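Local coordinates for Sts-2 protein (Mus musculus, PDB 3D4I), which acts as an acid-dependent phosphatase through this 2H-phosphatase domain and probably interferes with CBL-mediated down-regulation of activated receptor tyrosine kinases, at residues T90-S95 against Q102-I107; I119-G124 against L141-L146; P212-P217 against C237-N242. All coordinates share one frame; numbering follows the deposited sequence. Where two conformers were deposited one is given.

Contact 1: T90-S95 against Q102-I107; sequences TAVFAS and QTAKHI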
loop_
_atom_site.group_PDB
_atom_site.type_symbol
_atom_site.label_atom_id
_atom_site.label_comp_id
_atom_site.label_asym_id
_atom_site.label_seq_id
_atom_site.Cartn_x
_atom_site.Cartn_y
_atom_site.Cartn_z
ATOM N N THR A 90 -20.256 0.189 -15.035
ATOM C CA THR A 90 -20.905 -0.639 -16.059
ATOM C C THR A 90 -19.975 -1.247 -17.096
ATOM O O THR A 90 -20.370 -2.121 -17.867
ATOM C CB THR A 90 -21.989 0.178 -16.811
ATOM O OG1 THR A 90 -21.382 1.317 -17.433
ATOM C CG2 THR A 90 -23.038 0.659 -15.844
ATOM N N ALA A 91 -18.742 -0.759 -17.165
ATOM C CA ALA A 91 -17.812 -1.251 -18.158
ATOM C C ALA A 91 -16.395 -0.863 -17.772
ATOM O O ALA A 91 -16.185 0.119 -17.069
ATOM C CB ALA A 91 -18.151 -0.721 -19.544
ATOM N N VAL A 92 -15.441 -1.675 -18.218
ATOM C CA VAL A 92 -14.036 -1.375 -18.036
ATOM C C VAL A 92 -13.193 -1.787 -19.218
ATOM O O VAL A 92 -13.293 -2.910 -19.749
ATOM C CB VAL A 92 -13.424 -1.724 -16.609
ATOM C CG1 VAL A 92 -14.436 -2.232 -15.594
ATOM C CG2 VAL A 92 -12.133 -2.539 -16.655
ATOM N N PHE A 93 -12.427 -0.802 -19.661
ATOM C CA PHE A 93 -11.475 -0.951 -20.721
ATOM C C PHE A 93 -10.096 -0.791 -20.099
ATOM O O PHE A 93 -9.922 0.009 -19.159
ATOM C CB PHE A 93 -11.719 0.112 -21.788
ATOM C CG PHE A 93 -13.065 0.009 -22.447
ATOM C CD1 PHE A 93 -14.201 0.507 -21.810
ATOM C CD2 PHE A 93 -13.209 -0.600 -23.697
ATOM C CE1 PHE A 93 -15.474 0.395 -22.405
ATOM C CE2 PHE A 93 -14.472 -0.694 -24.307
ATOM C CZ PHE A 93 -15.599 -0.197 -23.657
ATOM N N ALA A 94 -9.128 -1.566 -20.585
ATOM C CA ALA A 94 -7.755 -1.437 -20.099
ATOM C C ALA A 94 -6.776 -1.465 -21.256
ATOM O O ALA A 94 -6.974 -2.191 -22.234
ATOM C CB ALA A 94 -7.424 -2.588 -19.116
ATOM N N SER A 95 -5.707 -0.699 -21.123
ATOM C CA SER A 95 -4.515 -0.868 -21.926
ATOM C C SER A 95 -3.976 -2.306 -21.834
ATOM O O SER A 95 -4.051 -2.934 -20.772
ATOM C CB SER A 95 -3.460 0.128 -21.447
ATOM O OG SER A 95 -2.165 -0.275 -21.834
ATOM N N GLN A 102 -3.760 -5.564 -14.668
ATOM C CA GLN A 102 -3.751 -5.922 -13.234
ATOM C C GLN A 102 -4.510 -4.908 -12.366
ATOM O O GLN A 102 -5.296 -5.273 -11.472
ATOM C CB GLN A 102 -2.322 -6.101 -12.713
ATOM C CG GLN A 102 -1.646 -7.404 -13.201
ATOM C CD GLN A 102 -0.195 -7.491 -12.771
ATOM O OE1 GLN A 102 0.552 -6.493 -12.796
ATOM N NE2 GLN A 102 0.227 -8.703 -12.398
ATOM N N THR A 103 -4.250 -3.647 -12.625
ATOM C CA THR A 103 -4.944 -2.549 -11.922
ATOM C C THR A 103 -6.455 -2.727 -12.127
ATOM O O THR A 103 -7.226 -2.656 -11.160
ATOM C CB THR A 103 -4.463 -1.158 -12.401
ATOM O OG1 THR A 103 -3.055 -1.011 -12.215
ATOM C CG2 THR A 103 -5.169 -0.014 -11.605
ATOM N N ALA A 104 -6.875 -2.979 -13.379
ATOM C CA ALA A 104 -8.289 -3.190 -13.676
ATOM C C ALA A 104 -8.875 -4.352 -12.872
ATOM O O ALA A 104 -9.938 -4.211 -12.273
ATOM C CB ALA A 104 -8.515 -3.410 -15.189
ATOM N N LYS A 105 -8.188 -5.498 -12.866
ATOM C CA LYS A 105 -8.649 -6.674 -12.121
ATOM C C LYS A 105 -8.817 -6.361 -10.630
ATOM O O LYS A 105 -9.830 -6.693 -10.038
ATOM C CB LYS A 105 -7.679 -7.857 -12.325
ATOM C CG LYS A 105 -7.989 -9.135 -11.481
ATOM C CD LYS A 105 -6.833 -10.171 -11.619
ATOM C CE LYS A 105 -7.146 -11.540 -11.031
ATOM N NZ LYS A 105 -5.905 -12.386 -11.085
ATOM N N HIS A 106 -7.821 -5.715 -10.021
ATOM C CA HIS A 106 -7.870 -5.458 -8.566
ATOM C C HIS A 106 -9.000 -4.488 -8.184
ATOM O O HIS A 106 -9.713 -4.696 -7.200
ATOM C CB HIS A 106 -6.495 -4.972 -8.072
ATOM C CG HIS A 106 -5.446 -6.039 -8.090
ATOM N ND1 HIS A 106 -5.572 -7.224 -7.394
ATOM C CD2 HIS A 106 -4.242 -6.095 -8.715
ATOM C CE1 HIS A 106 -4.497 -7.967 -7.598
ATOM N NE2 HIS A 106 -3.680 -7.308 -8.405
ATOM N N ILE A 107 -9.197 -3.453 -8.990
ATOM C CA ILE A 107 -10.350 -2.564 -8.803
ATOM C C ILE A 107 -11.679 -3.348 -8.861
ATOM O O ILE A 107 -12.512 -3.220 -7.962
ATOM C CB ILE A 107 -10.349 -1.408 -9.842
ATOM C CG1 ILE A 107 -9.172 -0.457 -9.598
ATOM C CG2 ILE A 107 -11.673 -0.637 -9.828
ATOM C CD1 ILE A 107 -8.972 0.556 -10.722
#

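Contact 2: I119-G124 against L141-L146; sequences IRVEPG and LTLEEL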
loop_
_atom_site.group_PDB
_atom_site.type_symbol
_atom_site.label_atom_id
_atom_site.label_comp_id
_atom_site.label_asym_id
_atom_site.label_seq_id
_atom_site.Cartn_x
_atom_site.Cartn_y
_atom_site.Cartn_z
ATOM N N ILE A 119 -13.076 -7.431 -18.662
ATOM C CA ILE A 119 -12.134 -6.382 -19.009
ATOM C C ILE A 119 -11.978 -6.364 -20.507
ATOM O O ILE A 119 -11.611 -7.377 -21.109
ATOM C CB ILE A 119 -10.759 -6.592 -18.334
ATOM C CG1 ILE A 119 -10.887 -6.520 -16.797
ATOM C CG2 ILE A 119 -9.725 -5.578 -18.876
ATOM C CD1 ILE A 119 -9.720 -7.192 -16.042
ATOM N N ARG A 120 -12.256 -5.207 -21.105
ATOM C CA ARG A 120 -12.090 -5.030 -22.536
ATOM C C ARG A 120 -10.712 -4.475 -22.821
ATOM O O ARG A 120 -10.433 -3.314 -22.514
ATOM C CB ARG A 120 -13.168 -4.099 -23.074
ATOM C CG ARG A 120 -14.496 -4.818 -23.182
ATOM C CD ARG A 120 -15.661 -3.902 -22.935
ATOM N NE ARG A 120 -16.913 -4.577 -23.266
ATOM C CZ ARG A 120 -18.107 -4.005 -23.221
ATOM N NH1 ARG A 120 -18.227 -2.743 -22.840
ATOM N NH2 ARG A 120 -19.184 -4.703 -23.561
ATOM N N VAL A 121 -9.855 -5.307 -23.406
ATOM C CA VAL A 121 -8.489 -4.864 -23.664
ATOM C C VAL A 121 -8.464 -4.050 -24.951
ATOM O O VAL A 121 -8.836 -4.540 -26.036
ATOM C CB VAL A 121 -7.467 -6.031 -23.680
ATOM C CG1 VAL A 121 -6.043 -5.514 -23.985
ATOM C CG2 VAL A 121 -7.473 -6.765 -22.356
ATOM N N GLU A 122 -8.053 -2.797 -24.803
ATOM C CA GLU A 122 -8.039 -1.834 -25.895
ATOM C C GLU A 122 -6.629 -1.305 -26.125
ATOM O O GLU A 122 -6.192 -0.384 -25.444
ATOM C CB GLU A 122 -9.008 -0.668 -25.614
ATOM C CG GLU A 122 -9.066 0.414 -26.742
ATOM C CD GLU A 122 -9.312 -0.187 -28.133
ATOM O OE1 GLU A 122 -10.405 -0.726 -28.333
ATOM O OE2 GLU A 122 -8.414 -0.119 -29.016
ATOM N N PRO A 123 -5.899 -1.888 -27.083
ATOM C CA PRO A 123 -4.610 -1.289 -27.446
ATOM C C PRO A 123 -4.652 0.165 -27.891
ATOM O O PRO A 123 -3.632 0.832 -27.836
ATOM C CB PRO A 123 -4.115 -2.188 -28.587
ATOM C CG PRO A 123 -4.735 -3.497 -28.275
ATOM C CD PRO A 123 -6.126 -3.148 -27.814
ATOM N N GLY A 124 -5.806 0.664 -28.323
ATOM C CA GLY A 124 -5.923 2.077 -28.688
ATOM C C GLY A 124 -5.717 3.041 -27.519
ATOM O O GLY A 124 -5.523 4.242 -27.736
ATOM N N LEU A 141 0.859 -9.978 -23.007
ATOM C CA LEU A 141 0.126 -11.212 -22.771
ATOM C C LEU A 141 -1.055 -11.287 -23.727
ATOM O O LEU A 141 -1.742 -10.289 -23.956
ATOM C CB LEU A 141 -0.360 -11.282 -21.322
ATOM C CG LEU A 141 0.546 -11.777 -20.201
ATOM C CD1 LEU A 141 1.361 -10.643 -19.635
ATOM C CD2 LEU A 141 -0.327 -12.388 -19.112
ATOM N N THR A 142 -1.269 -12.469 -24.313
ATOM C CA THR A 142 -2.416 -12.684 -25.176
ATOM C C THR A 142 -3.628 -12.768 -24.271
ATOM O O THR A 142 -3.489 -12.991 -23.066
ATOM C CB THR A 142 -2.293 -14.019 -25.978
ATOM O OG1 THR A 142 -1.921 -15.063 -25.075
ATOM C CG2 THR A 142 -1.239 -13.912 -27.063
ATOM N N LEU A 143 -4.815 -12.604 -24.845
ATOM C CA LEU A 143 -6.063 -12.741 -24.087
ATOM C C LEU A 143 -6.225 -14.122 -23.446
ATOM O O LEU A 143 -6.768 -14.249 -22.333
ATOM C CB LEU A 143 -7.265 -12.397 -24.976
ATOM C CG LEU A 143 -7.222 -11.021 -25.652
ATOM C CD1 LEU A 143 -8.439 -10.770 -26.523
ATOM C CD2 LEU A 143 -7.082 -9.897 -24.635
ATOM N N GLU A 144 -5.730 -15.154 -24.138
ATOM C CA GLU A 144 -5.764 -16.521 -23.626
ATOM C C GLU A 144 -4.870 -16.674 -22.402
ATOM O O GLU A 144 -5.283 -17.257 -21.394
ATOM C CB GLU A 144 -5.399 -17.540 -24.727
ATOM C CG GLU A 144 -6.447 -17.630 -25.833
ATOM C CD GLU A 144 -6.491 -18.991 -26.526
ATOM O OE1 GLU A 144 -5.417 -19.641 -26.681
ATOM O OE2 GLU A 144 -7.610 -19.409 -26.921
ATOM N N GLU A 145 -3.660 -16.117 -22.492
ATOM C CA GLU A 145 -2.715 -16.074 -21.376
ATOM C C GLU A 145 -3.273 -15.315 -20.171
ATOM O O GLU A 145 -3.087 -15.737 -19.029
ATOM C CB GLU A 145 -1.372 -15.476 -21.826
ATOM C CG GLU A 145 -0.509 -16.483 -22.587
ATOM C CD GLU A 145 0.647 -15.861 -23.354
ATOM O OE1 GLU A 145 0.798 -14.613 -23.397
ATOM O OE2 GLU A 145 1.413 -16.645 -23.941
ATOM N N LEU A 146 -3.959 -14.204 -20.429
ATOM C CA LEU A 146 -4.651 -13.478 -19.365
ATOM C C LEU A 146 -5.776 -14.305 -18.730
ATOM O O LEU A 146 -5.886 -14.329 -17.509
ATOM C CB LEU A 146 -5.159 -12.114 -19.860
ATOM C CG LEU A 146 -4.063 -11.078 -20.172
ATOM C CD1 LEU A 146 -4.631 -9.917 -20.972
ATOM C CD2 LEU A 146 -3.376 -10.578 -18.906
#

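Contact 3: P212-P217 against C237-N242; sequences PLLGLP and CFCEEN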
loop_
_atom_site.group_PDB
_atom_site.type_symbol
_atom_site.label_atom_id
_atom_site.label_comp_id
_atom_site.label_asym_id
_atom_site.label_seq_id
_atom_site.Cartn_x
_atom_site.Cartn_y
_atom_site.Cartn_z
ATOM N N PRO A 212 -10.538 14.744 -26.219
ATOM C CA PRO A 212 -11.494 14.478 -27.314
ATOM C C PRO A 212 -12.953 14.474 -26.866
ATOM O O PRO A 212 -13.811 14.943 -27.618
ATOM C CB PRO A 212 -11.091 13.081 -27.820
ATOM C CG PRO A 212 -9.691 12.901 -27.393
ATOM C CD PRO A 212 -9.590 13.619 -26.066
ATOM N N LEU A 213 -13.234 13.981 -25.651
ATOM C CA LEU A 213 -14.606 13.981 -25.116
ATOM C C LEU A 213 -15.075 15.392 -24.859
ATOM O O LEU A 213 -16.233 15.726 -25.091
ATOM C CB LEU A 213 -14.693 13.205 -23.789
ATOM C CG LEU A 213 -14.306 11.728 -23.753
ATOM C CD1 LEU A 213 -14.627 11.149 -22.358
ATOM C CD2 LEU A 213 -15.010 10.942 -24.834
ATOM N N LEU A 214 -14.163 16.212 -24.359
ATOM C CA LEU A 214 -14.468 17.593 -23.993
ATOM C C LEU A 214 -14.503 18.508 -25.211
ATOM O O LEU A 214 -14.861 19.674 -25.104
ATOM C CB LEU A 214 -13.448 18.099 -22.951
ATOM C CG LEU A 214 -13.281 17.245 -21.682
ATOM C CD1 LEU A 214 -12.022 17.675 -20.895
ATOM C CD2 LEU A 214 -14.516 17.273 -20.803
ATOM N N GLY A 215 -14.142 17.973 -26.367
ATOM C CA GLY A 215 -14.137 18.741 -27.616
ATOM C C GLY A 215 -13.006 19.738 -27.681
ATOM O O GLY A 215 -13.138 20.766 -28.329
ATOM N N LEU A 216 -11.888 19.426 -27.010
ATOM C CA LEU A 216 -10.718 20.301 -26.967
ATOM C C LEU A 216 -9.629 19.829 -27.938
ATOM O O LEU A 216 -9.493 18.626 -28.191
ATOM C CB LEU A 216 -10.163 20.377 -25.535
ATOM C CG LEU A 216 -11.111 20.842 -24.409
ATOM C CD1 LEU A 216 -10.442 20.779 -23.041
ATOM C CD2 LEU A 216 -11.627 22.249 -24.667
ATOM N N PRO A 217 -8.839 20.760 -28.485
ATOM C CA PRO A 217 -7.778 20.305 -29.369
ATOM C C PRO A 217 -6.631 19.684 -28.537
ATOM O O PRO A 217 -6.543 19.933 -27.337
ATOM C CB PRO A 217 -7.333 21.598 -30.057
ATOM C CG PRO A 217 -7.564 22.651 -29.032
ATOM C CD PRO A 217 -8.833 22.221 -28.326
ATOM N N CYS A 237 -9.012 11.159 -13.712
ATOM C CA CYS A 237 -9.674 12.280 -14.408
ATOM C C CYS A 237 -11.078 11.772 -14.704
ATOM O O CYS A 237 -11.211 10.697 -15.275
ATOM C CB CYS A 237 -8.986 12.553 -15.764
ATOM S SG CYS A 237 -9.637 13.978 -16.632
ATOM N N PHE A 238 -12.108 12.542 -14.364
ATOM C CA PHE A 238 -13.506 12.108 -14.514
ATOM C C PHE A 238 -14.279 13.064 -15.442
ATOM O O PHE A 238 -14.258 14.296 -15.234
ATOM C CB PHE A 238 -14.163 12.060 -13.126
ATOM C CG PHE A 238 -15.527 11.423 -13.100
ATOM C CD1 PHE A 238 -15.775 10.224 -13.761
ATOM C CD2 PHE A 238 -16.557 12.005 -12.362
ATOM C CE1 PHE A 238 -17.035 9.620 -13.732
ATOM C CE2 PHE A 238 -17.826 11.410 -12.304
ATOM C CZ PHE A 238 -18.065 10.209 -12.996
ATOM N N CYS A 239 -14.949 12.512 -16.454
ATOM C CA CYS A 239 -15.838 13.333 -17.320
ATOM C C CYS A 239 -17.249 12.807 -17.256
ATOM O O CYS A 239 -17.431 11.592 -17.244
ATOM C CB CYS A 239 -15.367 13.304 -18.762
ATOM S SG CYS A 239 -13.721 13.971 -18.959
ATOM N N GLU A 240 -18.245 13.709 -17.202
ATOM C CA GLU A 240 -19.651 13.304 -17.286
ATOM C C GLU A 240 -20.352 13.916 -18.494
ATOM O O GLU A 240 -20.068 15.050 -18.864
ATOM C CB GLU A 240 -20.415 13.706 -16.036
ATOM C CG GLU A 240 -20.082 12.883 -14.814
ATOM C CD GLU A 240 -20.975 13.218 -13.653
ATOM O OE1 GLU A 240 -21.351 14.395 -13.524
ATOM O OE2 GLU A 240 -21.304 12.305 -12.865
ATOM N N GLU A 241 -21.269 13.146 -19.068
ATOM C CA GLU A 241 -22.037 13.558 -20.244
ATOM C C GLU A 241 -23.395 14.142 -19.863
ATOM O O GLU A 241 -24.153 13.534 -19.102
ATOM C CB GLU A 241 -22.239 12.362 -21.176
ATOM C CG GLU A 241 -22.856 12.704 -22.548
ATOM C CD GLU A 241 -23.415 11.476 -23.229
ATOM O OE1 GLU A 241 -24.095 10.687 -22.543
ATOM O OE2 GLU A 241 -23.185 11.297 -24.445
ATOM N N ASN A 242 -23.687 15.335 -20.386
ATOM C CA ASN A 242 -25.061 15.854 -20.394
ATOM C C ASN A 242 -25.831 15.165 -21.532
ATOM O O ASN A 242 -25.489 15.342 -22.700
ATOM C CB ASN A 242 -25.035 17.386 -20.586
ATOM C CG ASN A 242 -26.421 18.023 -20.539
ATOM O OD1 ASN A 242 -27.407 17.448 -21.007
ATOM N ND2 ASN A 242 -26.498 19.229 -19.989
#

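Contact 1: T90-S95 against Q102-I107
Ala104, on the helix 98-111, rests its CB against two side chains of the strand 89-94: CG2 of Val92 at 4.0 Å and CB of Ala94 at 4.2 Å. This is the first half of a beta-alpha-beta unit of the histidine phosphatase fold, in which the helix packs on the face of the strand it has just left. The CB atoms of all three residues are directed across the interface. Small residues suit the place, since methyl against methyl brings the CA atoms of Ala94 and Ala104 within 6.7 Å. Val92, two residues earlier on the same face of the strand, reaches Ala104 with a branch methyl; its CG1 lies over the backbone N (chi1 -4°), an almost eclipsed and therefore probably strained torsion, with CG2 the branch nearest Ala104.

Ile119 of the next strand, which touches both Ala94 and Ala104, and Leu198, which Val92 touches, extend the apolar surroundings. Nearby polar groups tie this unit to the family's Arg-His-Gly signature: Thr103 rests on His17, and Ser95 OG is hydrogen-bonded to His202 NE2. Thr103 OG1 is gripped twice, accepting from Gly18 N and donating to Arg99 O.

Contact 2: I119-G124 against L141-L146
Val121, the last residue of the strand 119-121, faces the first turn of the helix 143-148 with its CA 8.3 Å from the CA of Leu143, a gap filled by branched aliphatic side chains. Most of the touching on the strand side is done by one methyl: Val121 CG2 lies 3.9 Å from Leu143 CD2 and, more loosely, 4.5 Å from Leu146 CD1. The valine and Leu143 slide past each other in opposite directions, and Leu143 CD2 also lies 4.0 Å from CB of Val121. With CG1 anti to the backbone N (chi1 179°), CG2 stands beside that N, on the side where the helix lies. Leu143 and Leu146, three residues apart, share one face of the helix, and Leu146 continues onto Val101 of the helix 98-111.

The helix starts with a capping box. Thr142 sits at the N-cap and accepts through OG1 from Glu145 N at 3.3 Å; in return Thr142 N points almost straight (167°) at Glu145 OE1, 3.1 Å away, meeting the carboxylate from above its plane, 41° out of it. Threonine and glutamate suit these positions because each answers a backbone N-H of the opening turn. Ser55 OG bonds to the other carboxylate oxygen, OE2, of Glu145.

Beyond the strand, the buried Glu122 is held by four hydrogen bonds. OE1 meets Tyr157 OH and Ala160 N; OE2 accepts from Leu161 N and, by its anti lone pair, from Gly124 N at 2.8 Å, close against a residue that carries no side chain.

Contact 3: P212-P217 against C237-N242
Apolar contacts carry this interface: Leu213 and Leu214, in the short, weakly bonded helix 211-214, meet Cys239 on the strand 236-241. CD2 of Leu214 comes to 3.9 Å from SG of Cys239, and CD1 of Leu213 approaches CB of the same cysteine at 4.3 Å. The two leucines differ in how they get there. CB of Leu213 is directed toward the strand, whereas that of Leu214 is directed past it and only the end of the side chain turns in. With SG anti to the carbonyl carbon (chi1 -61°), the sulfur meets Leu214 while CB meets Leu213. The slim cysteine lets the helix sit with Leu213 CA 7.9 Å from Cys239 CA.

In the alpha/beta fold of histidine phosphatases this joins a short helix to an antiparallel strand of the central mixed sheet. Leu213 also spans to Ile12 on the neighbouring strand and to Ile187 of the helix 172-187, while Cys237 packs on Trp271 of the second subunit.

Backbone hydrogen bonds shape both partners. Cys239 pairs with Ile12, Glu240 with Asp249. The helix ends in a Schellman motif at Gly215, whose positive phi (73°) suits a residue without a side chain; Gly215 N makes a weak bond to Pro212 O, 3.3 Å.

Overall arrangement
Followed from the N terminus, the three contacts close in series, none nesting in or crossing another. Contact 1 closes first, over six mostly helical residues, folding the helix 98-111 back on its own strand. Contact 2 closes a sixteen-residue loop without helix or strand and sets the helix 143-148 on the edge strand 119-121. Contact 3 spans nineteen residues and sets the helix 211-214 on the antiparallel strand 236-241. Contacts 1 and 2 touch: their strands are parallel neighbours, joined by probable hydrogen bonds from Arg120 N to Val92 O and from Glu122 N to Ala94 O. Contact 3 reaches the same sheet, its centre about 20 Å from that of contact 1.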